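Local coordinates for endo-1,4-b-d-mannanase (Trichoderma reesei, PDB 1QNR), which probably hydrolyses internal beta-1,4-mannosidic bonds of mannan polysaccharides, as a family 5 glycoside hydrolase, at residues A[169-174]-A[203-208]; A[216-221]-A[255-260]; A[40-45]-A[102-107]. One frame throughout, in Å; residues are numbered along the deposited sequence. Where two conformers were deposited one is given.

How the contacts relate
Contact 1 lines the sugar site: its side chains hydrogen-bond two mannopyranose units, and C1 of the chain B unit lies 1.4 Å from O4 of the chain C unit, a covalent 1,4 link. Contact 2 backs it on the outer side, centre to centre about 12 Å away. The two touch through probable backbone hydrogen bonds, from Gly-174 N to Gly-221 O (2.9 Å) and from Gly-208 N to Pro-217 O (3.1 Å), and the Pro-217 side chain lies about 7 Å from a mannose (nearest atoms). Contact 3 joins a helix to a barrel strand beyond the chain's centre, about 28 Å from contact 1 and 31 Å from contact 2, centre to centre.

Contact 1: A[169-174]-A[203-208]; sequences EPRCNG and GDEGLG. With BMA (beta-D-mannopyranose), chain B; BMA (beta-D-mannopyranose), chain C.
Arg-171 and Glu-205 form a side-on salt bridge. Arg-171 NE donates to Glu-205 OE1 at 2.9 Å (174°) and Arg-171 NH2 to Glu-205 OE2 at 2.8 Å, each meeting the syn lone pair of its oxygen. The guanidinium and carboxylate are nearly coplanar, 12° apart, which fixes the rotation of both groups. Leu-207 CD1 lies over one guanidinium face.

The same two side chains, with Glu-169, also hold the sugar. Arg-171 NH1 and NH2 both donate to O2 of the chain C mannose, while Glu-205 OE2 accepts from O6 of the chain B mannose at 2.9 Å. In one of its two conformers Glu-169 OE1 accepts from O4 of that unit at 2.8 Å, so this bond is less certain; the place is consistent with the acid/base glutamate of family 5.

Between the glutamates the contact is stacked: the carboxylate planes lie 16° apart and Glu-169 CG meets Glu-205 CG at 3.6 Å. One water donates to Glu-169 OE2 and Glu-205 OE2; a second joins Pro-170 O, Glu-205 N and Glu-205 OE1.

The backbones join where Glu-169 N donates to Gly-203 O at 2.9 Å, and Pro-170 CD rests on the same carbonyl. Both loops follow parallel barrel strands, 161-165 and 199-201; Trp-247 of helix 244-247 packs against Glu-205 and Leu-207, and Cys-172 packs on helix 178-194.

Contact 2: A[216-221]-A[255-260]; sequences YPYTYG and NGWIQT
Tyr-218 reaches from its loop to helix 253-267 and lays one ring face against Trp-257. At its CB the chain turns with CG anti to the carbonyl carbon (chi1 -73°), which sends the ring along the indole in the reverse sense to the tryptophan side chain. CG is the first ring atom to meet it, 4.0 Å from Trp-257 CZ3; CD1 follows at 3.7 Å from the same atom. Farther out, CE1 has Trp-257 CE3 over the face and Thr-260 OG1 at the edge, and CZ stands 3.5 Å from Trp-257 CE3.

The evidence for an edge-to-face pair is direct: the edge of the indole six-membered ring points at the phenol face, the centroids are 4.9 Å apart and the planes meet at 63°. This joins the loop after barrel strand 199-201 to a helix on the outside of the TIM barrel characteristic of glycoside hydrolase family 5. The indole is held from its other end, where NE1 donates to His-241 O of strand 238-242, and its CH2 corner meets Pro-217 CB at 3.6 Å.

At the tip, Tyr-218 OH lies 3.4 Å from Trp-257 CA and 3.2 Å from Thr-260 OG1, which approaches at the phenol edge, near the ring plane. Were the phenol cut back to an alanine, the CE3-CZ3 edge of Trp-257 would probably lose the face it points into, and a gap would be likely to open beside Thr-260. Thr-260 OG1 itself donates to Gly-256 O at 3.1 Å, a carbonyl that also takes the helical bond from Thr-260 N.

Contact 3: A[40-45]-A[102-107]; sequences STFSHI and HNLKLI
Phe-42 and Leu-104 bring helix 35-47 against the entry to strand 105-109, the helix-on-strand layer of a TIM barrel: the helix lies outside, and strand 105-109 pairs in parallel with 52-54 and 161-165 in the wall.

The CH-pi contacts come first. Leu-104 CD1 sits over one face of the Phe-42 ring, 4.2 Å from its centroid and 26° off the normal. Phe-42 CB in turn stands over a face of the His-102 imidazole, also 4.2 Å from the centroid. Phe-42 is thus engaged at two levels, its ring by the leucine and its CB by the histidine, with CG anti to the carbonyl carbon (chi1 -81°) carrying the ring toward the strand.

Other apolar contacts widen the layer. Phe-42 CZ, the far end of the ring, approaches Leu-106 CD2 at 4.2 Å, the two side chains crossing at about a right angle, while Ile-45 CG2 meets the other methyl of Leu-104, CD2, at 4.1 Å. Outside the two segments, Val-95 and Ser-98 of helix 90-102 also touch Phe-42, and Val-53 of strand 52-54 touches both Ile-45 and Leu-106.

Backbone geometry marks the passage from helix 90-102 to the strand. The helix ends in a Schellman motif with Asn-103 at positive phi; Leu-104 is already extended and leads into the strand at Lys-105. His-102 is anchored by ND1 to Ser-98 O in the preceding helical turn, and its ring lies against the backbone of helix 35-47: His-102 CD2 is 3.7 Å from Ser-43 CA.

Contact 1: A[169-174]-A[203-208]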
loop_
_atom_site.group_PDB
_atom_site.type_symbol
_atom_site.label_atom_id
_atom_site.label_comp_id
_atom_site.label_asym_id
_atom_site.label_seq_id
_atom_site.Cartn_x
_atom_site.Cartn_y
_atom_site.Cartn_z
ATOM N N GLU A 169 -0.104 0.419 7.049
ATOM C CA GLU A 169 0.241 -0.315 8.304
ATOM C C GLU A 169 -0.502 0.196 9.514
ATOM O O GLU A 169 0.112 0.357 10.596
ATOM C CB GLU A 169 1.794 -0.334 8.593
ATOM C CG GLU A 169 2.508 -0.878 7.324
ATOM C CD GLU A 169 3.961 -1.177 7.556
ATOM O OE1 GLU A 169 4.627 -0.609 8.441
ATOM O OE2 GLU A 169 4.503 -1.949 6.729
ATOM N N PRO A 170 -1.826 0.441 9.501
ATOM C CA PRO A 170 -2.536 0.898 10.711
ATOM C C PRO A 170 -2.302 -0.072 11.875
ATOM O O PRO A 170 -2.427 -1.302 11.711
ATOM C CB PRO A 170 -4.010 0.903 10.297
ATOM C CG PRO A 170 -4.082 0.057 9.063
ATOM C CD PRO A 170 -2.755 0.211 8.342
ATOM N N ARG A 171 -2.003 0.493 13.060
ATOM C CA ARG A 171 -1.876 -0.271 14.304
ATOM C C ARG A 171 -2.585 0.495 15.410
ATOM O O ARG A 171 -2.770 1.728 15.319
ATOM C CB ARG A 171 -0.416 -0.486 14.759
ATOM C CG ARG A 171 0.458 -1.304 13.766
ATOM C CD ARG A 171 1.836 -1.437 14.469
ATOM N NE ARG A 171 2.748 -2.261 13.675
ATOM C CZ ARG A 171 3.947 -2.702 14.136
ATOM N NH1 ARG A 171 4.347 -2.352 15.366
ATOM N NH2 ARG A 171 4.686 -3.429 13.312
ATOM N N CYS A 172 -2.906 -0.213 16.490
ATOM C CA CYS A 172 -3.462 0.469 17.690
ATOM C C CYS A 172 -2.765 -0.264 18.859
ATOM O O CYS A 172 -3.309 -1.311 19.307
ATOM C CB CYS A 172 -4.996 0.455 17.648
ATOM S SG CYS A 172 -5.828 1.576 18.888
ATOM N N ASN A 173 -1.549 0.177 19.189
ATOM C CA ASN A 173 -0.740 -0.644 20.142
ATOM C C ASN A 173 -1.452 -0.844 21.496
ATOM O O ASN A 173 -1.779 0.128 22.135
ATOM C CB ASN A 173 0.597 0.100 20.327
ATOM C CG ASN A 173 1.509 -0.659 21.297
ATOM O OD1 ASN A 173 1.535 -0.238 22.477
ATOM N ND2 ASN A 173 2.187 -1.676 20.863
ATOM N N GLY A 174 -1.563 -2.120 21.908
ATOM C CA GLY A 174 -2.265 -2.439 23.177
ATOM C C GLY A 174 -3.763 -2.239 23.173
ATOM O O GLY A 174 -4.387 -2.517 24.225
ATOM N N GLY A 203 -4.737 -2.161 4.199
ATOM C CA GLY A 203 -3.335 -1.735 4.260
ATOM C C GLY A 203 -2.557 -2.226 5.487
ATOM O O GLY A 203 -1.444 -1.771 5.692
ATOM N N ASP A 204 -3.190 -3.047 6.323
ATOM C CA ASP A 204 -2.465 -3.602 7.483
ATOM C C ASP A 204 -1.409 -4.602 7.079
ATOM O O ASP A 204 -1.324 -5.177 5.986
ATOM C CB ASP A 204 -3.518 -4.238 8.439
ATOM C CG ASP A 204 -4.180 -5.418 7.767
ATOM O OD1 ASP A 204 -4.775 -5.255 6.652
ATOM O OD2 ASP A 204 -4.125 -6.573 8.305
ATOM N N GLU A 205 -0.533 -4.833 8.098
ATOM C CA GLU A 205 0.579 -5.812 7.972
ATOM C C GLU A 205 0.191 -7.268 8.048
ATOM O O GLU A 205 0.997 -8.209 7.811
ATOM C CB GLU A 205 1.602 -5.485 9.040
ATOM C CG GLU A 205 2.225 -4.067 8.920
ATOM C CD GLU A 205 2.886 -3.675 10.256
ATOM O OE1 GLU A 205 2.046 -3.160 11.057
ATOM O OE2 GLU A 205 4.095 -3.897 10.570
ATOM N N GLY A 206 -1.061 -7.553 8.558
ATOM C CA GLY A 206 -1.505 -8.921 8.781
ATOM C C GLY A 206 -1.316 -9.418 10.225
ATOM O O GLY A 206 -1.454 -10.641 10.454
ATOM N N LEU A 207 -0.912 -8.542 11.147
ATOM C CA LEU A 207 -0.611 -9.028 12.505
ATOM C C LEU A 207 -1.914 -9.546 13.148
ATOM O O LEU A 207 -3.020 -9.040 12.950
ATOM C CB LEU A 207 0.004 -7.911 13.374
ATOM C CG LEU A 207 1.186 -7.156 12.664
ATOM C CD1 LEU A 207 1.712 -6.049 13.630
ATOM C CD2 LEU A 207 2.333 -8.082 12.263
ATOM N N GLY A 208 -1.753 -10.565 14.018
ATOM C CA GLY A 208 -2.854 -11.111 14.825
ATOM C C GLY A 208 -3.554 -12.238 14.122
ATOM O O GLY A 208 -4.576 -12.016 13.404
HETATM C C1 BMA B . 8.060 -0.678 12.462
HETATM C C2 BMA B . 8.686 0.623 11.904
HETATM C C3 BMA B . 8.042 0.989 10.564
HETATM C C4 BMA B . 8.022 -0.217 9.634
HETATM C C5 BMA B . 7.439 -1.473 10.285
HETATM C C6 BMA B . 7.748 -2.762 9.441
HETATM O O2 BMA B . 10.096 0.454 11.702
HETATM O O3 BMA B . 8.654 2.083 9.936
HETATM O O4 BMA B . 7.278 0.162 8.466
HETATM O O5 BMA B . 8.225 -1.771 11.503
HETATM O O6 BMA B . 6.973 -3.732 10.157
HETATM C C1 BMA C . 8.555 -3.726 16.786
HETATM C C2 BMA C . 8.061 -4.238 15.416
HETATM C C3 BMA C . 8.568 -3.355 14.252
HETATM C C4 BMA C . 8.222 -1.888 14.528
HETATM C C5 BMA C . 8.750 -1.460 15.937
HETATM C C6 BMA C . 8.644 0.003 16.285
HETATM O O1 BMA C . 7.948 -4.498 17.821
HETATM O O2 BMA C . 6.625 -4.275 15.404
HETATM O O3 BMA C . 7.825 -3.784 13.081
HETATM O O4 BMA C . 8.810 -0.998 13.611
HETATM O O5 BMA C . 8.068 -2.336 16.904
HETATM O O6 BMA C . 7.370 0.486 16.698
HETATM O O HOH W 1 5.584 -4.107 8.388
HETATM O O HOH W 2 -0.670 -3.154 10.516
#

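Contact 2: A[216-221]-A[255-260]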
loop_
_atom_site.group_PDB
_atom_site.type_symbol
_atom_site.label_atom_id
_atom_site.label_comp_id
_atom_site.label_asym_id
_atom_site.label_seq_id
_atom_site.Cartn_x
_atom_site.Cartn_y
_atom_site.Cartn_z
ATOM N N TYR A 216 5.734 -13.273 17.903
ATOM C CA TYR A 216 5.106 -11.975 18.098
ATOM C C TYR A 216 4.189 -11.467 16.982
ATOM O O TYR A 216 3.075 -11.065 17.342
ATOM C CB TYR A 216 6.046 -10.835 18.564
ATOM C CG TYR A 216 5.228 -9.578 19.019
ATOM C CD1 TYR A 216 4.529 -9.503 20.237
ATOM C CD2 TYR A 216 5.156 -8.441 18.269
ATOM C CE1 TYR A 216 3.863 -8.354 20.595
ATOM C CE2 TYR A 216 4.461 -7.288 18.533
ATOM C CZ TYR A 216 3.803 -7.233 19.743
ATOM O OH TYR A 216 3.038 -6.146 20.233
ATOM N N PRO A 217 4.527 -11.561 15.700
ATOM C CA PRO A 217 3.601 -11.049 14.680
ATOM C C PRO A 217 2.263 -11.779 14.709
ATOM O O PRO A 217 1.272 -11.184 14.185
ATOM C CB PRO A 217 4.379 -11.326 13.368
ATOM C CG PRO A 217 5.844 -11.258 13.820
ATOM C CD PRO A 217 5.827 -11.990 15.161
ATOM N N TYR A 218 2.173 -13.069 15.115
ATOM C CA TYR A 218 0.857 -13.724 15.201
ATOM C C TYR A 218 0.048 -13.301 16.462
ATOM O O TYR A 218 -1.135 -13.662 16.451
ATOM C CB TYR A 218 1.102 -15.249 15.236
ATOM C CG TYR A 218 1.554 -15.929 13.898
ATOM C CD1 TYR A 218 0.601 -15.957 12.861
ATOM C CD2 TYR A 218 2.801 -16.483 13.728
ATOM C CE1 TYR A 218 0.969 -16.581 11.656
ATOM C CE2 TYR A 218 3.169 -17.132 12.537
ATOM C CZ TYR A 218 2.217 -17.122 11.498
ATOM O OH TYR A 218 2.565 -17.788 10.291
ATOM N N THR A 219 0.682 -12.674 17.444
ATOM C CA THR A 219 -0.105 -12.356 18.676
ATOM C C THR A 219 -0.926 -11.094 18.480
ATOM O O THR A 219 -0.906 -10.499 17.369
ATOM C CB THR A 219 0.834 -12.238 19.901
ATOM O OG1 THR A 219 1.574 -13.461 20.147
ATOM C CG2 THR A 219 0.129 -11.925 21.201
ATOM N N TYR A 220 -1.605 -10.603 19.509
ATOM C CA TYR A 220 -2.591 -9.523 19.427
ATOM C C TYR A 220 -2.176 -8.307 20.218
ATOM O O TYR A 220 -2.992 -7.664 20.927
ATOM C CB TYR A 220 -3.982 -10.058 19.860
ATOM C CG TYR A 220 -4.482 -11.143 18.927
ATOM C CD1 TYR A 220 -5.096 -10.903 17.696
ATOM C CD2 TYR A 220 -4.210 -12.500 19.237
ATOM C CE1 TYR A 220 -5.555 -11.885 16.862
ATOM C CE2 TYR A 220 -4.626 -13.515 18.375
ATOM C CZ TYR A 220 -5.287 -13.205 17.190
ATOM O OH TYR A 220 -5.769 -14.192 16.367
ATOM N N GLY A 221 -0.925 -7.873 20.169
ATOM C CA GLY A 221 -0.461 -6.709 20.862
ATOM C C GLY A 221 -0.495 -5.384 20.087
ATOM O O GLY A 221 -0.151 -4.343 20.645
ATOM N N ASN A 255 7.679 -18.352 4.853
ATOM C CA ASN A 255 6.824 -19.218 4.025
ATOM C C ASN A 255 5.537 -19.561 4.768
ATOM O O ASN A 255 4.442 -19.513 4.176
ATOM C CB ASN A 255 7.591 -20.512 3.617
ATOM C CG ASN A 255 8.771 -20.084 2.755
ATOM O OD1 ASN A 255 8.655 -19.604 1.609
ATOM N ND2 ASN A 255 10.018 -20.158 3.286
ATOM N N GLY A 256 5.627 -19.933 6.066
ATOM C CA GLY A 256 4.417 -20.224 6.843
ATOM C C GLY A 256 3.530 -18.984 7.026
ATOM O O GLY A 256 2.300 -19.072 7.094
ATOM N N TRP A 257 4.165 -17.789 7.204
ATOM C CA TRP A 257 3.403 -16.531 7.270
ATOM C C TRP A 257 2.545 -16.306 6.003
ATOM O O TRP A 257 1.349 -15.935 6.122
ATOM C CB TRP A 257 4.389 -15.369 7.468
ATOM C CG TRP A 257 3.794 -14.002 7.658
ATOM C CD1 TRP A 257 3.798 -12.967 6.748
ATOM C CD2 TRP A 257 3.167 -13.462 8.838
ATOM N NE1 TRP A 257 3.174 -11.838 7.254
ATOM C CE2 TRP A 257 2.808 -12.134 8.569
ATOM C CE3 TRP A 257 2.880 -13.986 10.118
ATOM C CZ2 TRP A 257 2.222 -11.293 9.525
ATOM C CZ3 TRP A 257 2.256 -13.175 11.057
ATOM C CH2 TRP A 257 1.940 -11.844 10.758
ATOM N N ILE A 258 3.129 -16.552 4.819
ATOM C CA ILE A 258 2.313 -16.447 3.588
ATOM C C ILE A 258 1.194 -17.482 3.606
ATOM O O ILE A 258 0.042 -17.172 3.256
ATOM C CB ILE A 258 3.266 -16.685 2.364
ATOM C CG1 ILE A 258 4.303 -15.539 2.265
ATOM C CG2 ILE A 258 2.434 -16.800 1.085
ATOM C CD1 ILE A 258 5.511 -15.960 1.381
ATOM N N GLN A 259 1.525 -18.774 3.919
ATOM C CA GLN A 259 0.506 -19.830 3.859
ATOM C C GLN A 259 -0.671 -19.558 4.831
ATOM O O GLN A 259 -1.828 -19.783 4.441
ATOM C CB GLN A 259 1.162 -21.194 4.212
ATOM C CG GLN A 259 2.177 -21.618 3.144
ATOM C CD GLN A 259 3.022 -22.822 3.563
ATOM O OE1 GLN A 259 3.342 -23.012 4.719
ATOM N NE2 GLN A 259 3.350 -23.600 2.526
ATOM N N THR A 260 -0.397 -19.140 6.079
ATOM C CA THR A 260 -1.506 -18.909 7.012
ATOM C C THR A 260 -2.397 -17.743 6.585
ATOM O O THR A 260 -3.631 -17.801 6.746
ATOM C CB THR A 260 -1.040 -18.666 8.452
ATOM O OG1 THR A 260 -0.059 -17.617 8.505
ATOM C CG2 THR A 260 -0.380 -19.930 9.071
#

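Contact 3: A[40-45]-A[102-107]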
loop_
_atom_site.group_PDB
_atom_site.type_symbol
_atom_site.label_atom_id
_atom_site.label_comp_id
_atom_site.label_asym_id
_atom_site.label_seq_id
_atom_site.Cartn_x
_atom_site.Cartn_y
_atom_site.Cartn_z
ATOM N N SER A 40 10.034 7.953 -16.996
ATOM C CA SER A 40 11.065 6.921 -17.177
ATOM C C SER A 40 10.893 5.782 -16.179
ATOM O O SER A 40 11.071 4.608 -16.525
ATOM C CB SER A 40 12.490 7.520 -17.133
ATOM O OG SER A 40 12.756 8.215 -15.925
ATOM N N THR A 41 10.521 6.086 -14.943
ATOM C CA THR A 41 10.346 5.046 -13.921
ATOM C C THR A 41 9.180 4.113 -14.302
ATOM O O THR A 41 9.302 2.867 -14.253
ATOM C CB THR A 41 10.069 5.727 -12.564
ATOM O OG1 THR A 41 11.200 6.595 -12.234
ATOM C CG2 THR A 41 9.916 4.682 -11.432
ATOM N N PHE A 42 8.025 4.698 -14.706
ATOM C CA PHE A 42 6.887 3.841 -15.105
ATOM C C PHE A 42 7.168 3.108 -16.403
ATOM O O PHE A 42 6.669 1.945 -16.568
ATOM C CB PHE A 42 5.590 4.679 -15.147
ATOM C CG PHE A 42 4.951 4.899 -13.805
ATOM C CD1 PHE A 42 5.539 4.577 -12.579
ATOM C CD2 PHE A 42 3.647 5.412 -13.784
ATOM C CE1 PHE A 42 4.852 4.741 -11.345
ATOM C CE2 PHE A 42 2.984 5.592 -12.590
ATOM C CZ PHE A 42 3.580 5.261 -11.360
ATOM N N SER A 43 7.962 3.667 -17.321
ATOM C CA SER A 43 8.352 2.884 -18.515
ATOM C C SER A 43 9.095 1.630 -18.104
ATOM O O SER A 43 8.867 0.494 -18.560
ATOM C CB SER A 43 9.189 3.782 -19.493
ATOM O OG SER A 43 9.578 2.986 -20.657
ATOM N N HIS A 44 10.038 1.708 -17.144
ATOM C CA HIS A 44 10.846 0.560 -16.685
ATOM C C HIS A 44 10.021 -0.486 -15.936
ATOM O O HIS A 44 10.196 -1.703 -16.116
ATOM C CB HIS A 44 11.959 1.095 -15.753
ATOM C CG HIS A 44 12.884 2.056 -16.417
ATOM N ND1 HIS A 44 13.671 2.888 -15.648
ATOM C CD2 HIS A 44 13.203 2.354 -17.719
ATOM C CE1 HIS A 44 14.405 3.694 -16.418
ATOM N NE2 HIS A 44 14.145 3.390 -17.692
ATOM N N ILE A 45 9.092 0.002 -15.063
ATOM C CA ILE A 45 8.208 -0.975 -14.356
ATOM C C ILE A 45 7.309 -1.707 -15.364
ATOM O O ILE A 45 7.197 -2.946 -15.291
ATOM C CB ILE A 45 7.350 -0.181 -13.321
ATOM C CG1 ILE A 45 8.247 0.311 -12.198
ATOM C CG2 ILE A 45 6.188 -1.019 -12.761
ATOM C CD1 ILE A 45 7.530 1.251 -11.191
ATOM N N HIS A 102 0.800 4.106 -19.409
ATOM C CA HIS A 102 1.663 2.929 -19.367
ATOM C C HIS A 102 0.885 1.660 -19.041
ATOM O O HIS A 102 1.511 0.597 -18.850
ATOM C CB HIS A 102 2.878 3.123 -18.422
ATOM C CG HIS A 102 3.908 4.131 -18.872
ATOM N ND1 HIS A 102 3.891 5.436 -18.467
ATOM C CD2 HIS A 102 4.998 4.002 -19.744
ATOM C CE1 HIS A 102 4.919 6.109 -19.047
ATOM N NE2 HIS A 102 5.532 5.250 -19.778
ATOM N N ASN A 103 -0.422 1.717 -18.899
ATOM C CA ASN A 103 -1.266 0.567 -18.604
ATOM C C ASN A 103 -0.896 -0.072 -17.254
ATOM O O ASN A 103 -0.816 -1.319 -17.159
ATOM C CB ASN A 103 -1.203 -0.448 -19.798
ATOM C CG ASN A 103 -1.600 0.187 -21.145
ATOM O OD1 ASN A 103 -2.716 0.700 -21.216
ATOM N ND2 ASN A 103 -0.679 0.177 -22.104
ATOM N N LEU A 104 -0.656 0.791 -16.300
ATOM C CA LEU A 104 -0.375 0.296 -14.921
ATOM C C LEU A 104 -1.556 0.641 -13.985
ATOM O O LEU A 104 -2.290 1.594 -14.286
ATOM C CB LEU A 104 0.892 1.025 -14.354
ATOM C CG LEU A 104 2.219 0.602 -15.021
ATOM C CD1 LEU A 104 3.361 1.538 -14.581
ATOM C CD2 LEU A 104 2.581 -0.871 -14.776
ATOM N N LYS A 105 -1.702 -0.126 -12.903
ATOM C CA LYS A 105 -2.771 0.170 -11.923
ATOM C C LYS A 105 -2.107 0.599 -10.584
ATOM O O LYS A 105 -0.986 0.123 -10.311
ATOM C CB LYS A 105 -3.613 -1.098 -11.625
ATOM C CG LYS A 105 -4.178 -1.727 -12.958
ATOM C CD LYS A 105 -5.082 -0.780 -13.730
ATOM C CE LYS A 105 -5.697 -1.547 -14.922
ATOM N NZ LYS A 105 -6.393 -0.555 -15.844
ATOM N N LEU A 106 -2.784 1.426 -9.804
ATOM C CA LEU A 106 -2.180 1.944 -8.568
ATOM C C LEU A 106 -2.947 1.612 -7.263
ATOM O O LEU A 106 -4.191 1.686 -7.212
ATOM C CB LEU A 106 -2.198 3.487 -8.653
ATOM C CG LEU A 106 -1.464 4.109 -9.882
ATOM C CD1 LEU A 106 -1.732 5.613 -9.925
ATOM C CD2 LEU A 106 0.040 3.776 -9.743
ATOM N N ILE A 107 -2.179 1.222 -6.215
ATOM C CA ILE A 107 -2.782 1.095 -4.857
ATOM C C ILE A 107 -2.411 2.389 -4.133
ATOM O O ILE A 107 -1.206 2.721 -4.077
ATOM C CB ILE A 107 -2.305 -0.161 -4.130
ATOM C CG1 ILE A 107 -2.832 -1.400 -4.876
ATOM C CG2 ILE A 107 -2.786 -0.138 -2.634
ATOM C CD1 ILE A 107 -2.360 -2.772 -4.309
#